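Local atomic coordinates of Cag pathogenicity island protein (Cag10) (Helicobacter pylori 26695, PDB entry 6IQT), a protein that probably serves as the VirB8-like membrane component of the Cag type IV secretion system, with the VirB8 domain represented here, and binds copies of itself. Residues S33-F38 with A88-N93; K37-L42 with L107-T112; M70-E75 with F157-T162. All blocks are in the same frame, centred on the assembly; numbering follows the deposited sequence.

Contact 1: residues S33-F38 with A88-N93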
# COMPACT_ATOMS: atom_id res chain seq x y z
N SER A 33 -10.85 16.64 -0.51
CA SER A 33 -11.39 16.70 -1.87
C SER A 33 -10.37 16.23 -2.90
O SER A 33 -10.71 15.51 -3.84
CB SER A 33 -11.84 18.13 -2.20
OG SER A 33 -12.87 18.55 -1.33
N ALA A 34 -9.12 16.70 -2.77
CA ALA A 34 -8.08 16.27 -3.70
C ALA A 34 -7.85 14.77 -3.61
O ALA A 34 -7.69 14.08 -4.63
CB ALA A 34 -6.78 17.04 -3.41
N THR A 35 -7.84 14.24 -2.38
CA THR A 35 -7.59 12.82 -2.19
C THR A 35 -8.71 11.98 -2.80
O THR A 35 -8.45 10.95 -3.43
CB THR A 35 -7.44 12.51 -0.70
OG1 THR A 35 -6.33 13.26 -0.18
CG2 THR A 35 -7.13 11.03 -0.48
N SER A 36 -9.96 12.43 -2.66
CA SER A 36 -11.08 11.71 -3.24
C SER A 36 -11.00 11.70 -4.77
O SER A 36 -11.25 10.67 -5.41
CB SER A 36 -12.39 12.33 -2.76
OG SER A 36 -13.48 11.71 -3.39
N LYS A 37 -10.64 12.84 -5.36
CA LYS A 37 -10.48 12.91 -6.81
C LYS A 37 -9.34 12.00 -7.27
O LYS A 37 -9.47 11.28 -8.28
CB LYS A 37 -10.23 14.35 -7.23
CG LYS A 37 -10.33 14.60 -8.77
CD LYS A 37 -11.52 13.85 -9.36
CE LYS A 37 -11.90 14.38 -10.74
NZ LYS A 37 -13.10 13.69 -11.29
N PHE A 38 -8.23 12.00 -6.54
CA PHE A 38 -7.09 11.15 -6.86
C PHE A 38 -7.45 9.68 -6.80
O PHE A 38 -7.10 8.90 -7.69
CB PHE A 38 -5.94 11.47 -5.89
CG PHE A 38 -4.76 10.55 -6.00
CD1 PHE A 38 -3.80 10.75 -6.99
CD2 PHE A 38 -4.59 9.50 -5.11
CE1 PHE A 38 -2.69 9.92 -7.09
CE2 PHE A 38 -3.48 8.65 -5.22
CZ PHE A 38 -2.53 8.87 -6.21
N ALA A 88 -14.54 3.88 -7.72
CA ALA A 88 -13.77 3.85 -6.48
C ALA A 88 -14.16 5.02 -5.59
O ALA A 88 -14.11 6.18 -6.02
CB ALA A 88 -12.27 3.91 -6.80
N ILE A 89 -14.55 4.73 -4.34
CA ILE A 89 -14.99 5.73 -3.37
C ILE A 89 -14.16 5.57 -2.10
O ILE A 89 -13.78 4.45 -1.73
CB ILE A 89 -16.49 5.59 -3.04
CG1 ILE A 89 -16.74 4.36 -2.15
CG2 ILE A 89 -17.35 5.55 -4.32
CD1 ILE A 89 -18.17 3.85 -2.12
N ILE A 90 -13.89 6.67 -1.40
CA ILE A 90 -13.32 6.57 -0.06
C ILE A 90 -14.47 6.20 0.89
O ILE A 90 -15.48 6.89 0.94
CB ILE A 90 -12.62 7.87 0.36
CG1 ILE A 90 -11.39 8.10 -0.52
CG2 ILE A 90 -12.24 7.83 1.86
CD1 ILE A 90 -10.68 9.48 -0.32
N SER A 91 -14.32 5.09 1.61
CA SER A 91 -15.45 4.54 2.36
C SER A 91 -15.26 4.65 3.87
O SER A 91 -16.00 4.02 4.63
CB SER A 91 -15.68 3.08 1.95
OG SER A 91 -14.50 2.32 2.09
N SER A 92 -14.30 5.45 4.32
CA SER A 92 -14.09 5.63 5.74
C SER A 92 -13.68 7.07 5.98
O SER A 92 -13.46 7.84 5.03
CB SER A 92 -13.01 4.68 6.28
OG SER A 92 -11.70 5.12 5.94
N ASN A 93 -13.58 7.43 7.25
CA ASN A 93 -12.93 8.69 7.60
C ASN A 93 -11.46 8.63 7.22
O ASN A 93 -10.86 7.55 7.15
CB ASN A 93 -13.11 8.98 9.11
CG ASN A 93 -12.61 7.83 10.00
OD1 ASN A 93 -13.15 6.72 9.98
ND2 ASN A 93 -11.59 8.11 10.81
O HOH W 1 -14.54 9.18 -2.33
O HOH W 2 -13.25 8.98 -4.76
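S36 and I90 bring the two backbones together, their CA atoms 6.4 Å apart, where a turn of helix 30-43, in segment 33-38, rests on the strand residues of segment 88-93. The strand part is A88 to I90; beyond it the chain turns away, so the approach is confined to a single turn of the helix. No hydrogen bond joins the segments directly, but two waters bridge them. One accepts the backbone N-H of I90, with I90 N 2.8 Å away, and also lies 2.9 Å from S36 OG. The other donates both to S36 O, at 2.7 Å, and to A88 O, at 3.2 Å. A serine suits this place because its short side chain leaves the helix close to the strand while offering a hydroxyl to the water.

I90 is the apolar bridge. Its side chain is extended beyond CG1 (chi2 173°), which carries CD1 up against the helix. I90 CD1 lies 3.7 Å from S36 CA and 3.9 Å from T35 CG2, the threonine and isoleucine side chains standing roughly perpendicular. T35 divides its branches between two tasks: CG2 is anti to its own N and meets I90, while OG1 is turned back to the carbonyl oxygen of V31, so a buried hydroxyl is satisfied within the helix.

Strand 84-98 is an outermost strand of the sheet within this chain. I89 and S91 make backbone hydrogen bonds with T112 and F110 of strand 105-117, and I90 N, between them, is served by water. T35 continues inward onto L107 and F109 of that strand and onto F154 of strand 154-163, whereas I90 also packs on V39, further along helix 30-43.

Contact 2: residues K37-L42 with L107-T112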
# COMPACT_ATOMS: atom_id res chain seq x y z
N LYS A 37 -10.64 12.84 -5.36
CA LYS A 37 -10.48 12.91 -6.81
C LYS A 37 -9.34 12.00 -7.27
O LYS A 37 -9.47 11.28 -8.28
CB LYS A 37 -10.23 14.35 -7.23
CG LYS A 37 -10.33 14.60 -8.77
CD LYS A 37 -11.52 13.85 -9.36
CE LYS A 37 -11.90 14.38 -10.74
NZ LYS A 37 -13.10 13.69 -11.29
N PHE A 38 -8.23 12.00 -6.54
CA PHE A 38 -7.09 11.15 -6.86
C PHE A 38 -7.45 9.68 -6.80
O PHE A 38 -7.10 8.90 -7.69
CB PHE A 38 -5.94 11.47 -5.89
CG PHE A 38 -4.76 10.55 -6.00
CD1 PHE A 38 -3.80 10.75 -6.99
CD2 PHE A 38 -4.59 9.50 -5.11
CE1 PHE A 38 -2.69 9.92 -7.09
CE2 PHE A 38 -3.48 8.65 -5.22
CZ PHE A 38 -2.53 8.87 -6.21
N VAL A 39 -8.17 9.27 -5.74
CA VAL A 39 -8.60 7.88 -5.61
C VAL A 39 -9.49 7.48 -6.77
O VAL A 39 -9.34 6.39 -7.35
CB VAL A 39 -9.32 7.66 -4.26
CG1 VAL A 39 -10.17 6.40 -4.30
CG2 VAL A 39 -8.29 7.62 -3.10
N SER A 40 -10.45 8.34 -7.11
CA SER A 40 -11.33 8.10 -8.25
C SER A 40 -10.54 7.94 -9.55
O SER A 40 -10.80 7.02 -10.33
CB SER A 40 -12.34 9.24 -8.35
OG SER A 40 -13.21 9.02 -9.44
N LEU A 41 -9.55 8.82 -9.79
CA LEU A 41 -8.77 8.75 -11.02
C LEU A 41 -7.89 7.50 -11.06
O LEU A 41 -7.75 6.87 -12.11
CB LEU A 41 -7.92 10.01 -11.17
CG LEU A 41 -8.64 11.33 -11.44
CD1 LEU A 41 -7.65 12.45 -11.18
CD2 LEU A 41 -9.17 11.39 -12.87
N LEU A 42 -7.27 7.15 -9.93
CA LEU A 42 -6.29 6.07 -9.90
C LEU A 42 -6.94 4.69 -9.88
O LEU A 42 -6.50 3.79 -10.61
CB LEU A 42 -5.38 6.24 -8.68
CG LEU A 42 -4.28 5.19 -8.53
CD1 LEU A 42 -3.31 5.21 -9.72
CD2 LEU A 42 -3.54 5.39 -7.24
N LEU A 107 -1.82 10.07 4.91
CA LEU A 107 -3.26 9.87 5.04
C LEU A 107 -3.56 8.38 5.01
O LEU A 107 -2.96 7.63 4.23
CB LEU A 107 -3.99 10.59 3.89
CG LEU A 107 -3.78 12.09 3.69
CD1 LEU A 107 -4.55 12.58 2.45
CD2 LEU A 107 -4.23 12.88 4.92
N THR A 108 -4.48 7.92 5.86
CA THR A 108 -4.85 6.50 5.85
C THR A 108 -6.37 6.38 5.84
O THR A 108 -7.07 7.10 6.56
CB THR A 108 -4.23 5.73 7.06
OG1 THR A 108 -4.46 6.46 8.27
CG2 THR A 108 -2.72 5.58 6.90
N PHE A 109 -6.88 5.48 5.01
CA PHE A 109 -8.33 5.36 4.86
C PHE A 109 -8.62 4.07 4.11
O PHE A 109 -7.72 3.39 3.61
CB PHE A 109 -8.93 6.56 4.11
CG PHE A 109 -8.22 6.89 2.83
CD1 PHE A 109 -8.61 6.31 1.63
CD2 PHE A 109 -7.15 7.80 2.82
CE1 PHE A 109 -7.93 6.61 0.44
CE2 PHE A 109 -6.48 8.10 1.64
CZ PHE A 109 -6.87 7.50 0.45
N PHE A 110 -9.90 3.74 4.03
CA PHE A 110 -10.36 2.58 3.29
C PHE A 110 -11.05 3.05 2.01
O PHE A 110 -11.65 4.12 1.98
CB PHE A 110 -11.34 1.73 4.12
CG PHE A 110 -10.70 1.07 5.32
CD1 PHE A 110 -9.98 -0.11 5.18
CD2 PHE A 110 -10.84 1.62 6.58
CE1 PHE A 110 -9.41 -0.72 6.29
CE2 PHE A 110 -10.26 1.00 7.69
CZ PHE A 110 -9.55 -0.16 7.54
N ILE A 111 -10.99 2.21 0.97
CA ILE A 111 -11.73 2.49 -0.26
C ILE A 111 -12.56 1.27 -0.63
O ILE A 111 -12.27 0.13 -0.26
CB ILE A 111 -10.83 2.89 -1.45
CG1 ILE A 111 -9.95 1.74 -1.91
CG2 ILE A 111 -10.00 4.12 -1.13
CD1 ILE A 111 -9.27 2.04 -3.25
N THR A 112 -13.63 1.53 -1.37
CA THR A 112 -14.47 0.49 -1.93
C THR A 112 -14.48 0.70 -3.43
O THR A 112 -14.65 1.84 -3.90
CB THR A 112 -15.88 0.53 -1.32
OG1 THR A 112 -15.80 0.26 0.09
CG2 THR A 112 -16.77 -0.51 -1.95
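V39 meets F109 and I111 by spreading two methyls from one branch point. Its CB, directed at segment 107-112, touches neither residue itself but sends the two branches to different partners. V39 CG1 lies anti to the backbone N (chi1 160°) and stops 3.9 Å from I111 CG2; the two side chains run alongside one another, pointing opposite ways. V39 CG2 points away from the carbonyl carbon and reaches the far end of the F109 ring, 3.7 Å from F109 CE1 and 3.8 Å from F109 CZ, meeting the ring obliquely. A valine fits well here, since both arms are apolar and short.

The setting is the NTF2-like fold of the VirB8 family, in which a curved antiparallel sheet wraps one side of a helix, here helix 30-43. Residues of one parity on strand 105-117 turn inward to it. F109 does so with CG wedged between the backbone N and carbonyl carbon (chi1 49°). T35 and I90 pack on its ring, while S92 touches the phenylalanine near CB. I111 CG2 sits at the edge of that ring, in its plane, 3.6 Å from F109 CE1, and so touches both V39 and the phenylalanine. The intervening residues belong to the other face: F110 packs on Q130 and L164, while T108 meets I148 of the second subunit.

Contact 3: residues M70-E75 with F157-T162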
# COMPACT_ATOMS: atom_id res chain seq x y z
N MSE A 70 1.34 5.52 -13.33
CA MSE A 70 1.13 5.00 -14.68
C MSE A 70 1.08 3.46 -14.71
O MSE A 70 0.29 2.87 -15.45
CB MSE A 70 2.22 5.52 -15.63
CG MSE A 70 1.94 5.21 -17.09
SE MSE A 70 0.31 6.10 -17.69
CE MSE A 70 0.92 6.82 -19.35
N ARG A 71 1.91 2.80 -13.89
CA ARG A 71 1.85 1.34 -13.83
C ARG A 71 0.50 0.86 -13.32
O ARG A 71 -0.03 -0.15 -13.80
CB ARG A 71 2.98 0.80 -12.94
CG ARG A 71 4.35 0.90 -13.56
CD ARG A 71 5.42 0.30 -12.65
NE ARG A 71 6.72 0.24 -13.30
CZ ARG A 71 7.14 -0.77 -14.05
NH1 ARG A 71 6.37 -1.84 -14.22
NH2 ARG A 71 8.34 -0.73 -14.63
N MSE A 72 -0.08 1.57 -12.35
CA MSE A 72 -1.38 1.16 -11.84
C MSE A 72 -2.50 1.44 -12.83
O MSE A 72 -3.45 0.66 -12.95
CB MSE A 72 -1.66 1.87 -10.51
CG MSE A 72 -0.59 1.58 -9.48
SE MSE A 72 -0.93 2.51 -7.83
CE MSE A 72 -2.70 1.81 -7.52
N PHE A 73 -2.38 2.57 -13.51
CA PHE A 73 -3.30 2.90 -14.60
C PHE A 73 -3.28 1.80 -15.66
O PHE A 73 -4.34 1.31 -16.08
CB PHE A 73 -2.90 4.27 -15.17
CG PHE A 73 -3.70 4.71 -16.37
CD1 PHE A 73 -4.94 5.32 -16.22
CD2 PHE A 73 -3.18 4.59 -17.65
CE1 PHE A 73 -5.67 5.76 -17.31
CE2 PHE A 73 -3.90 5.03 -18.76
CZ PHE A 73 -5.15 5.62 -18.58
N ASN A 74 -2.08 1.39 -16.09
CA ASN A 74 -1.97 0.38 -17.14
C ASN A 74 -2.51 -0.97 -16.69
O ASN A 74 -3.05 -1.73 -17.51
CB ASN A 74 -0.52 0.23 -17.60
CG ASN A 74 -0.05 1.41 -18.46
OD1 ASN A 74 -0.86 2.08 -19.11
ND2 ASN A 74 1.24 1.66 -18.45
N GLU A 75 -2.37 -1.31 -15.40
CA GLU A 75 -2.92 -2.56 -14.90
C GLU A 75 -4.45 -2.57 -14.99
O GLU A 75 -5.06 -3.60 -15.34
CB GLU A 75 -2.44 -2.80 -13.47
CG GLU A 75 -2.50 -4.26 -13.00
CD GLU A 75 -2.17 -5.28 -14.09
OE1 GLU A 75 -2.94 -6.25 -14.25
OE2 GLU A 75 -1.13 -5.12 -14.79
N PHE A 157 3.19 11.71 -3.31
CA PHE A 157 4.58 11.26 -3.43
C PHE A 157 4.74 9.76 -3.30
O PHE A 157 5.75 9.22 -3.75
CB PHE A 157 5.46 11.93 -2.37
CG PHE A 157 5.80 13.35 -2.69
CD1 PHE A 157 4.82 14.34 -2.65
CD2 PHE A 157 7.10 13.70 -3.04
CE1 PHE A 157 5.13 15.67 -2.95
CE2 PHE A 157 7.42 15.03 -3.33
CZ PHE A 157 6.43 16.02 -3.29
N ASP A 158 3.77 9.08 -2.70
CA ASP A 158 3.88 7.64 -2.49
C ASP A 158 2.51 7.10 -2.11
O ASP A 158 1.63 7.85 -1.67
CB ASP A 158 4.89 7.32 -1.39
CG ASP A 158 5.69 6.05 -1.69
OD1 ASP A 158 5.19 5.19 -2.46
OD2 ASP A 158 6.81 5.92 -1.14
N ILE A 159 2.35 5.79 -2.27
CA ILE A 159 1.12 5.11 -1.90
C ILE A 159 1.48 3.71 -1.43
O ILE A 159 2.47 3.11 -1.88
CB ILE A 159 0.11 5.08 -3.07
CG1 ILE A 159 -1.29 4.68 -2.58
CG2 ILE A 159 0.56 4.13 -4.19
CD1 ILE A 159 -2.36 4.77 -3.69
N GLN A 160 0.69 3.19 -0.50
CA GLN A 160 0.83 1.81 -0.04
C GLN A 160 -0.58 1.25 0.08
O GLN A 160 -1.49 1.97 0.51
CB GLN A 160 1.57 1.71 1.30
CG GLN A 160 3.05 2.12 1.25
CD GLN A 160 3.88 1.29 0.26
OE1 GLN A 160 3.72 0.07 0.16
NE2 GLN A 160 4.77 1.96 -0.48
N ILE A 161 -0.77 0.00 -0.33
CA ILE A 161 -2.10 -0.58 -0.49
C ILE A 161 -2.14 -1.94 0.19
O ILE A 161 -1.21 -2.74 0.03
CB ILE A 161 -2.47 -0.71 -1.98
CG1 ILE A 161 -2.56 0.68 -2.62
CG2 ILE A 161 -3.79 -1.45 -2.14
CD1 ILE A 161 -2.39 0.64 -4.11
N THR A 162 -3.23 -2.21 0.92
CA THR A 162 -3.49 -3.52 1.52
C THR A 162 -4.84 -4.03 1.04
O THR A 162 -5.88 -3.44 1.36
CB THR A 162 -3.50 -3.47 3.05
OG1 THR A 162 -2.33 -2.82 3.54
CG2 THR A 162 -3.58 -4.88 3.64
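The layer between helix 66-80 and strand 154-163 of this NTF2-like domain is bridged by M72, which reaches I159 and I161 on one of the two outermost strands within the chain. The backbones are far apart, with 11.0 Å between the CA atoms of M72 and I159, so a long side chain is needed to span the gap. M72 is selenomethionine in this crystal. Its chain runs straight as far as SE and then bends (chi3 56°), which swings CE along the strand towards I161. M72 CE meets I161 CD1 tip to tip at 3.6 Å, while M72 SE lies 4.3 Å from I159 CG2. The two isoleucines sit two residues apart, so both point to the helix, and their branched side chains present methyls there. F43 of helix 30-43 also packs on M72 and on I161.

Just before I159, F157 and D158 form a classic beta bulge opposite Y134. D158 OD1 accepts the backbone N-H of I159, with 2.9 Å from D158 OD1 to I159 N. The same carboxylate forms a salt bridge with R85 of the second subunit and accepts hydroxyls from S46 and S49 there. No hydrogen bond joins 70-75 to 157-162; the hold is weak apolar packing by a methionine side chain, with selenium in the place of sulfur in this crystal, which depends on close fit rather than on direction.

In the fold
Starting from the N terminus, helix 30-43 supplies the first side of two contacts: contact 1 closes a loop to strand 84-98, and contact 2, from V39 one turn further along the same helix, closes a longer one to strand 105-117. The chain meanwhile passes through helices 50-59 and 66-80, and contact 3 leaves the latter to reach strand 154-163, the last strand of the chain. Its loop therefore crosses both others. Contacts 1 and 2 are joined by backbone bonding of the two neighbouring strands, contacts 2 and 3 by L42, whose CD2 packs against M72 and I159. Together they bind two helices to three of the four strands.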